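Local coordinates for protein 6-phosphogluconolactonase (Trypanosoma cruzi, PDB 6VYE) that probably hydrolyses 6-phosphogluconolactone to 6-phosphogluconate, a step in the oxidative branch of the pentose phosphate pathway, at residues A137-I142 and H188-V193; A156-F161 and T210-I215. All blocks are in the same frame, centred on the assembly; numbering follows the deposited sequence.

From the N terminus the chain reaches segment 137-142 in helix 128-146, then 156-161, which runs into the inner strand 163-167. It next comes to 188-193, entering edge strand 191-194, and finally to 210-215, which holds short helix 211-215 just after strand 206-209. Contact 1 closes a loop of 45 residues and contact 2 one of 48. The two loops cross, because the segments alternate along the chain. They tie helix 128-146, the start of edge strand 191-194, the lead-in to strand 163-167 and helix 211-215 together. Their centres are about 9 Å apart, and two probable hydrogen bonds join them directly: T213 OG1 to A190 O and T210 OG1 to R189 O.

Contact 1: A137-I142 and H188-V193; sequences AYEKKI and HRAVSV
The E139 carboxylate has donors on both faces: the backbone amides of A190 and V191 come over one, and R189 NH2 over the other. This is a helix-on-strand contact of an α/β sheet fold, with helix 128-146 running nearly antiparallel to edge strand 191-194; the local axes are 8.4 Å apart at 163°. The guanidinium and carboxylate planes are 31° apart, so the salt bridge is no flat two-pronged pair: OE2 meets R189 NH2 at 2.9 Å, tilted out of the guanidinium plane, while OE1 lies farther off at the guanidinium edge. With CG anti to the backbone N (chi1 -166°) and a bend at chi2, E139 reaches from the helix across to the chain just entering the strand. There OE2 also takes a nearly straight bond from A190 N at 3.0 Å, and OE1 accepts V191 N at 3.1 Å. One side chain thus occupies two consecutive amides at the sheet edge, where the acidic charge is probably eased by the arginine. One turn on from Y138, I142 CG1 lies over the rim of one face of the tyrosine ring, whose OH is hydrogen-bonded elsewhere, with V113 O and F81 N. Nearer the E139 backbone the contact turns apolar: V191 CG2 packs 3.7 Å from E139 CB and 3.9 Å from I142 CD1.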
ATOM      1  N   ALA A 137      11.660 -13.075  -4.927  1.00 19.30           N
ATOM      2  CA  ALA A 137      11.454 -12.985  -6.392  1.00 18.60           C
ATOM      3  C   ALA A 137      10.856 -11.605  -6.719  1.00 18.50           C
ATOM      4  O   ALA A 137      11.359 -10.973  -7.661  1.00 17.72           O
ATOM      5  CB  ALA A 137      10.587 -14.114  -6.885  1.00 17.88           C
ATOM      6  N   TYR A 138       9.902 -11.113  -5.912  1.00 17.15           N
ATOM      7  CA  TYR A 138       9.273  -9.793  -6.152  1.00 17.13           C
ATOM      8  C   TYR A 138      10.289  -8.689  -5.879  1.00 17.75           C
ATOM      9  O   TYR A 138      10.365  -7.741  -6.673  1.00 18.65           O
ATOM     10  CB  TYR A 138       7.984  -9.640  -5.352  1.00 17.29           C
ATOM     11  CG  TYR A 138       7.049  -8.599  -5.894  1.00 16.32           C
ATOM     12  CD1 TYR A 138       6.622  -8.657  -7.204  1.00 17.77           C
ATOM     13  CD2 TYR A 138       6.535  -7.604  -5.088  1.00 17.71           C
ATOM     14  CE1 TYR A 138       5.736  -7.725  -7.717  1.00 17.65           C
ATOM     15  CE2 TYR A 138       5.643  -6.664  -5.584  1.00 17.76           C
ATOM     16  CZ  TYR A 138       5.254  -6.718  -6.904  1.00 17.41           C
ATOM     17  OH  TYR A 138       4.386  -5.803  -7.429  1.00 18.41           O
ATOM     18  N   GLU A 139      11.078  -8.800  -4.820  1.00 19.17           N
ATOM     19  CA  GLU A 139      12.184  -7.835  -4.551  1.00 20.54           C
ATOM     20  C   GLU A 139      13.091  -7.694  -5.792  1.00 20.73           C
ATOM     21  O   GLU A 139      13.411  -6.526  -6.178  1.00 19.23           O
ATOM     22  CB  GLU A 139      12.989  -8.243  -3.319  1.00 22.13           C
ATOM     23  CG  GLU A 139      13.897  -7.134  -2.810  1.00 24.69           C
ATOM     24  CD  GLU A 139      14.155  -7.106  -1.298  1.00 28.79           C
ATOM     25  OE1 GLU A 139      13.408  -7.757  -0.512  1.00 30.80           O
ATOM     26  OE2 GLU A 139      15.087  -6.393  -0.889  1.00 31.90           O
ATOM     27  N   LYS A 140      13.491  -8.806  -6.418  1.00 20.45           N
ATOM     28  CA  LYS A 140      14.415  -8.772  -7.587  1.00 22.80           C
ATOM     29  C   LYS A 140      13.702  -8.068  -8.753  1.00 20.00           C
ATOM     30  O   LYS A 140      14.323  -7.257  -9.433  1.00 17.94           O
ATOM     31  CB  LYS A 140      14.880 -10.177  -7.981  1.00 27.53           C
ATOM     32  CG  LYS A 140      15.719 -10.919  -6.942  1.00 32.97           C
ATOM     33  CD  LYS A 140      15.752 -12.447  -7.218  1.00 38.42           C
ATOM     34  CE  LYS A 140      15.924 -13.330  -5.985  1.00 44.49           C
ATOM     35  NZ  LYS A 140      14.982 -14.487  -5.976  1.00 42.68           N
ATOM     36  N   LYS A 141      12.414  -8.331  -8.934  1.00 19.75           N
ATOM     37  CA  LYS A 141      11.606  -7.737 -10.021  1.00 21.55           C
ATOM     38  C   LYS A 141      11.564  -6.216  -9.810  1.00 19.84           C
ATOM     39  O   LYS A 141      11.887  -5.488 -10.740  1.00 18.54           O
ATOM     40  CB  LYS A 141      10.234  -8.419 -10.023  1.00 25.70           C
ATOM     41  CG  LYS A 141       9.452  -8.296 -11.321  1.00 29.54           C
ATOM     42  CD  LYS A 141       8.085  -8.933 -11.283  1.00 35.36           C
ATOM     43  CE  LYS A 141       8.058 -10.384 -11.685  1.00 39.38           C
ATOM     44  NZ  LYS A 141       6.761 -10.985 -11.293  1.00 44.84           N
ATOM     45  N   ILE A 142      11.240  -5.754  -8.596  1.00 19.36           N
ATOM     46  CA  ILE A 142      11.141  -4.305  -8.268  1.00 19.15           C
ATOM     47  C   ILE A 142      12.512  -3.656  -8.515  1.00 19.04           C
ATOM     48  O   ILE A 142      12.536  -2.538  -9.046  1.00 18.33           O
ATOM     49  CB  ILE A 142      10.657  -4.061  -6.824  1.00 18.56           C
ATOM     50  CG1 ILE A 142       9.257  -4.620  -6.555  1.00 19.50           C
ATOM     51  CG2 ILE A 142      10.733  -2.566  -6.509  1.00 19.12           C
ATOM     52  CD1 ILE A 142       8.841  -4.576  -5.082  1.00 19.69           C
ATOM     53  N   HIS A 188      15.782  -3.801   6.526  1.00 32.00           N
ATOM     54  CA  HIS A 188      16.843  -4.039   5.504  1.00 33.34           C
ATOM     55  C   HIS A 188      16.230  -4.503   4.175  1.00 33.20           C
ATOM     56  O   HIS A 188      16.496  -3.833   3.163  1.00 40.15           O
ATOM     57  CB  HIS A 188      17.953  -4.883   6.137  1.00 37.69           C
ATOM     58  CG  HIS A 188      18.605  -4.098   7.232  1.00 42.97           C
ATOM     59  ND1 HIS A 188      19.461  -3.028   6.964  1.00 42.75           N
ATOM     60  CD2 HIS A 188      18.430  -4.116   8.575  1.00 41.27           C
ATOM     61  CE1 HIS A 188      19.833  -2.475   8.105  1.00 39.98           C
ATOM     62  NE2 HIS A 188      19.213  -3.127   9.109  1.00 39.42           N
ATOM     63  N   ARG A 189      15.363  -5.516   4.189  1.00 30.82           N
ATOM     64  CA  ARG A 189      14.699  -6.072   2.982  1.00 28.40           C
ATOM     65  C   ARG A 189      13.591  -5.108   2.506  1.00 24.37           C
ATOM     66  O   ARG A 189      12.891  -4.529   3.355  1.00 22.56           O
ATOM     67  CB  ARG A 189      14.061  -7.434   3.290  1.00 30.84           C
ATOM     68  CG  ARG A 189      14.934  -8.496   3.939  1.00 33.56           C
ATOM     69  CD  ARG A 189      16.303  -8.712   3.339  1.00 40.54           C
ATOM     70  NE  ARG A 189      16.361  -8.444   1.911  1.00 44.45           N
ATOM     71  CZ  ARG A 189      17.480  -8.150   1.243  1.00 52.23           C
ATOM     72  NH1 ARG A 189      18.651  -8.114   1.865  1.00 51.24           N
ATOM     73  NH2 ARG A 189      17.427  -7.898  -0.059  1.00 53.92           N
ATOM     74  N   ALA A 190      13.407  -4.954   1.193  1.00 22.05           N
ATOM     75  CA  ALA A 190      12.348  -4.100   0.599  1.00 19.52           C
ATOM     76  C   ALA A 190      10.990  -4.806   0.692  1.00 19.13           C
ATOM     77  O   ALA A 190       9.969  -4.098   0.720  1.00 16.91           O
ATOM     78  CB  ALA A 190      12.683  -3.790  -0.828  1.00 19.82           C
ATOM     79  N   VAL A 191      10.992  -6.152   0.665  1.00 17.93           N
ATOM     80  CA  VAL A 191       9.797  -7.050   0.613  1.00 18.10           C
ATOM     81  C   VAL A 191       9.986  -8.173   1.643  1.00 19.52           C
ATOM     82  O   VAL A 191      11.105  -8.648   1.831  1.00 18.44           O
ATOM     83  CB  VAL A 191       9.608  -7.668  -0.781  1.00 19.82           C
ATOM     84  CG1 VAL A 191       8.220  -8.281  -0.912  1.00 20.01           C
ATOM     85  CG2 VAL A 191       9.898  -6.683  -1.914  1.00 21.23           C
ATOM     86  N   SER A 192       8.922  -8.563   2.312  1.00 19.62           N
ATOM     87  CA  SER A 192       8.941  -9.644   3.310  1.00 21.00           C
ATOM     88  C   SER A 192       7.583 -10.349   3.285  1.00 21.48           C
ATOM     89  O   SER A 192       6.889 -10.313   2.238  1.00 19.72           O
ATOM     90  CB  SER A 192       9.278  -9.065   4.667  1.00 20.93           C
ATOM     91  OG  SER A 192       9.545 -10.104   5.584  1.00 22.10           O
ATOM     92  N   VAL A 193       7.200 -10.967   4.396  1.00 20.60           N
ATOM     93  CA  VAL A 193       6.011 -11.864   4.400  1.00 19.71           C
ATOM     94  C   VAL A 193       5.250 -11.613   5.693  1.00 18.26           C
ATOM     95  O   VAL A 193       5.817 -11.050   6.633  1.00 17.06           O
ATOM     96  CB  VAL A 193       6.418 -13.337   4.245  1.00 21.53           C
ATOM     97  CG1 VAL A 193       7.158 -13.596   2.946  1.00 21.24           C
ATOM     98  CG2 VAL A 193       7.248 -13.818   5.419  1.00 22.39           C
TER

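Contact 2: A156-F161 and T210-I215; sequences AEIPVF and TPITII
Segment 156-161, extended and only weakly strand-like at 157-158, passes beside the short helix 211-215, coming closest where the CA atoms of I158 and T213 are 6.5 Å apart. The helix belongs to the connection between strands 206-209 and 219-224 of the α/β sheet, with T210 at its N-cap position, and the extended segment leads into the inner strand 163-167. Three apolar meetings and a water join them. I158 sends its CD1 to I212 CG2, 4.0 Å away, the two side chains running at a slant to each other. I212 has CG1 anti to the backbone N (chi1 -170°), which sets CG2 between N and the carbonyl carbon, facing I158. I158 CG2, meanwhile, lies 4.1 Å from T213 CA, against the helix backbone itself. The methyl of T213 is used differently: CG2 comes to the edge of the F161 ring, near its plane, 3.7 Å from CD2. That ring also makes an edge-to-face pair with F80 and touches I142 and L146 of helix 128-146. T213 is thereby split between two tasks, its methyl against the phenylalanine and its OG1 hydrogen-bonded to A190 O in the entry to the edge strand. The polar backbone between the segments is bridged by one water, which also sits in plane at the F161 ring edge. It accepts from F161 N at 2.8 Å and donates to P159 O at 2.9 Å, and its other proton goes to T213 O at 2.7 Å.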
ATOM      1  N   ALA A 156      21.997  -1.620   3.048  1.00 64.29           N
ATOM      2  CA  ALA A 156      20.748  -2.026   2.354  1.00 65.32           C
ATOM      3  C   ALA A 156      20.427  -1.033   1.231  1.00 57.23           C
ATOM      4  O   ALA A 156      20.508   0.194   1.461  1.00 59.38           O
ATOM      5  CB  ALA A 156      19.593  -2.131   3.328  1.00 69.10           C
ATOM      6  N   GLU A 157      20.075  -1.557   0.056  1.00 52.69           N
ATOM      7  CA  GLU A 157      19.643  -0.744  -1.108  1.00 47.62           C
ATOM      8  C   GLU A 157      18.140  -0.971  -1.311  1.00 41.00           C
ATOM      9  O   GLU A 157      17.670  -2.105  -1.377  1.00 36.91           O
ATOM     10  CB  GLU A 157      20.494  -1.063  -2.333  1.00 52.50           C
ATOM     11  CG  GLU A 157      21.215   0.154  -2.860  1.00 57.81           C
ATOM     12  CD  GLU A 157      22.408  -0.122  -3.748  1.00 59.78           C
ATOM     13  OE1 GLU A 157      23.394  -0.686  -3.240  1.00 55.27           O
ATOM     14  OE2 GLU A 157      22.347   0.249  -4.936  1.00 65.13           O
ATOM     15  N   ILE A 158      17.402   0.115  -1.359  1.00 36.06           N
ATOM     16  CA  ILE A 158      15.926   0.084  -1.306  1.00 32.43           C
ATOM     17  C   ILE A 158      15.449   0.741  -2.596  1.00 29.57           C
ATOM     18  O   ILE A 158      16.015   1.733  -3.055  1.00 23.30           O
ATOM     19  CB  ILE A 158      15.449   0.759   0.004  1.00 35.49           C
ATOM     20  CG1 ILE A 158      15.994   0.025   1.232  1.00 36.88           C
ATOM     21  CG2 ILE A 158      13.935   0.861   0.084  1.00 36.71           C
ATOM     22  CD1 ILE A 158      15.490  -1.395   1.364  1.00 37.13           C
ATOM     23  N   PRO A 159      14.432   0.157  -3.255  1.00 24.92           N
ATOM     24  CA  PRO A 159      13.732   0.856  -4.317  1.00 22.45           C
ATOM     25  C   PRO A 159      12.943   2.006  -3.684  1.00 18.99           C
ATOM     26  O   PRO A 159      12.513   1.908  -2.557  1.00 18.31           O
ATOM     27  CB  PRO A 159      12.853  -0.223  -4.953  1.00 23.91           C
ATOM     28  CG  PRO A 159      12.589  -1.171  -3.807  1.00 27.46           C
ATOM     29  CD  PRO A 159      13.847  -1.153  -2.949  1.00 26.05           C
ATOM     30  N   VAL A 160      12.826   3.102  -4.419  1.00 17.34           N
ATOM     31  CA  VAL A 160      12.122   4.324  -3.977  1.00 16.95           C
ATOM     32  C   VAL A 160      10.869   4.406  -4.838  1.00 15.70           C
ATOM     33  O   VAL A 160      10.989   4.658  -6.029  1.00 15.55           O
ATOM     34  CB  VAL A 160      13.025   5.564  -4.067  1.00 18.12           C
ATOM     35  CG1 VAL A 160      12.270   6.856  -3.793  1.00 18.62           C
ATOM     36  CG2 VAL A 160      14.190   5.444  -3.099  1.00 18.80           C
ATOM     37  N   PHE A 161       9.733   4.038  -4.264  1.00 15.79           N
ATOM     38  CA  PHE A 161       8.399   4.138  -4.919  1.00 14.22           C
ATOM     39  C   PHE A 161       7.992   5.611  -4.992  1.00 13.56           C
ATOM     40  O   PHE A 161       8.302   6.398  -4.083  1.00 13.00           O
ATOM     41  CB  PHE A 161       7.381   3.274  -4.189  1.00 13.37           C
ATOM     42  CG  PHE A 161       7.402   1.821  -4.592  1.00 13.32           C
ATOM     43  CD1 PHE A 161       6.680   1.387  -5.675  1.00 12.71           C
ATOM     44  CD2 PHE A 161       8.148   0.892  -3.886  1.00 13.45           C
ATOM     45  CE1 PHE A 161       6.644   0.046  -5.997  1.00 13.34           C
ATOM     46  CE2 PHE A 161       8.138  -0.444  -4.224  1.00 13.12           C
ATOM     47  CZ  PHE A 161       7.441  -0.857  -5.322  1.00 13.30           C
ATOM     48  N   THR A 210       7.793  -3.670   3.073  1.00 14.24           N
ATOM     49  CA  THR A 210       8.254  -3.550   4.461  1.00 15.42           C
ATOM     50  C   THR A 210       8.082  -2.102   4.895  1.00 15.23           C
ATOM     51  O   THR A 210       7.912  -1.196   4.073  1.00 14.21           O
ATOM     52  CB  THR A 210       9.697  -4.053   4.545  1.00 15.82           C
ATOM     53  OG1 THR A 210      10.496  -3.247   3.670  1.00 15.23           O
ATOM     54  CG2 THR A 210       9.781  -5.519   4.192  1.00 16.47           C
ATOM     55  N   PRO A 211       8.157  -1.833   6.207  1.00 15.09           N
ATOM     56  CA  PRO A 211       8.191  -0.446   6.675  1.00 15.50           C
ATOM     57  C   PRO A 211       9.297   0.378   5.984  1.00 16.07           C
ATOM     58  O   PRO A 211       9.027   1.481   5.558  1.00 18.24           O
ATOM     59  CB  PRO A 211       8.342  -0.609   8.200  1.00 13.98           C
ATOM     60  CG  PRO A 211       7.719  -1.951   8.484  1.00 14.21           C
ATOM     61  CD  PRO A 211       8.136  -2.816   7.301  1.00 14.45           C
ATOM     62  N   ILE A 212      10.523  -0.128   5.866  1.00 17.07           N
ATOM     63  CA  ILE A 212      11.649   0.691   5.315  1.00 17.94           C
ATOM     64  C   ILE A 212      11.286   1.140   3.882  1.00 16.39           C
ATOM     65  O   ILE A 212      11.602   2.260   3.527  1.00 15.93           O
ATOM     66  CB  ILE A 212      13.013  -0.018   5.403  1.00 18.60           C
ATOM     67  CG1 ILE A 212      14.173   0.921   5.067  1.00 21.87           C
ATOM     68  CG2 ILE A 212      13.071  -1.263   4.545  1.00 19.05           C
ATOM     69  CD1 ILE A 212      14.219   2.204   5.927  1.00 23.80           C
ATOM     70  N   THR A 213      10.589   0.323   3.116  1.00 15.94           N
ATOM     71  CA  THR A 213      10.169   0.662   1.740  1.00 17.00           C
ATOM     72  C   THR A 213       9.143   1.788   1.755  1.00 15.52           C
ATOM     73  O   THR A 213       9.299   2.662   0.948  1.00 14.72           O
ATOM     74  CB  THR A 213       9.589  -0.523   0.966  1.00 17.30           C
ATOM     75  OG1 THR A 213      10.575  -1.548   0.939  1.00 17.27           O
ATOM     76  CG2 THR A 213       9.244  -0.127  -0.453  1.00 17.69           C
ATOM     77  N   ILE A 214       8.121   1.706   2.617  1.00 16.42           N
ATOM     78  CA  ILE A 214       7.050   2.724   2.731  1.00 15.16           C
ATOM     79  C   ILE A 214       7.670   4.028   3.256  1.00 15.28           C
ATOM     80  O   ILE A 214       7.339   5.149   2.747  1.00 14.76           O
ATOM     81  CB  ILE A 214       5.893   2.203   3.615  1.00 15.19           C
ATOM     82  CG1 ILE A 214       5.221   1.007   2.948  1.00 15.06           C
ATOM     83  CG2 ILE A 214       4.895   3.313   3.933  1.00 13.94           C
ATOM     84  CD1 ILE A 214       4.315   0.220   3.851  1.00 15.52           C
ATOM     85  N   ILE A 215       8.543   3.906   4.239  1.00 15.50           N
ATOM     86  CA  ILE A 215       9.209   5.066   4.897  1.00 17.76           C
ATOM     87  C   ILE A 215       9.991   5.896   3.862  1.00 17.16           C
ATOM     88  O   ILE A 215      10.049   7.113   4.028  1.00 18.79           O
ATOM     89  CB  ILE A 215      10.073   4.573   6.072  1.00 18.48           C
ATOM     90  CG1 ILE A 215       9.174   4.273   7.281  1.00 19.55           C
ATOM     91  CG2 ILE A 215      11.159   5.582   6.421  1.00 19.50           C
ATOM     92  CD1 ILE A 215       9.830   3.428   8.360  1.00 20.53           C
TER
HETATM   93  O   HOH W   1      10.055   3.141  -1.612  1.00 12.79           O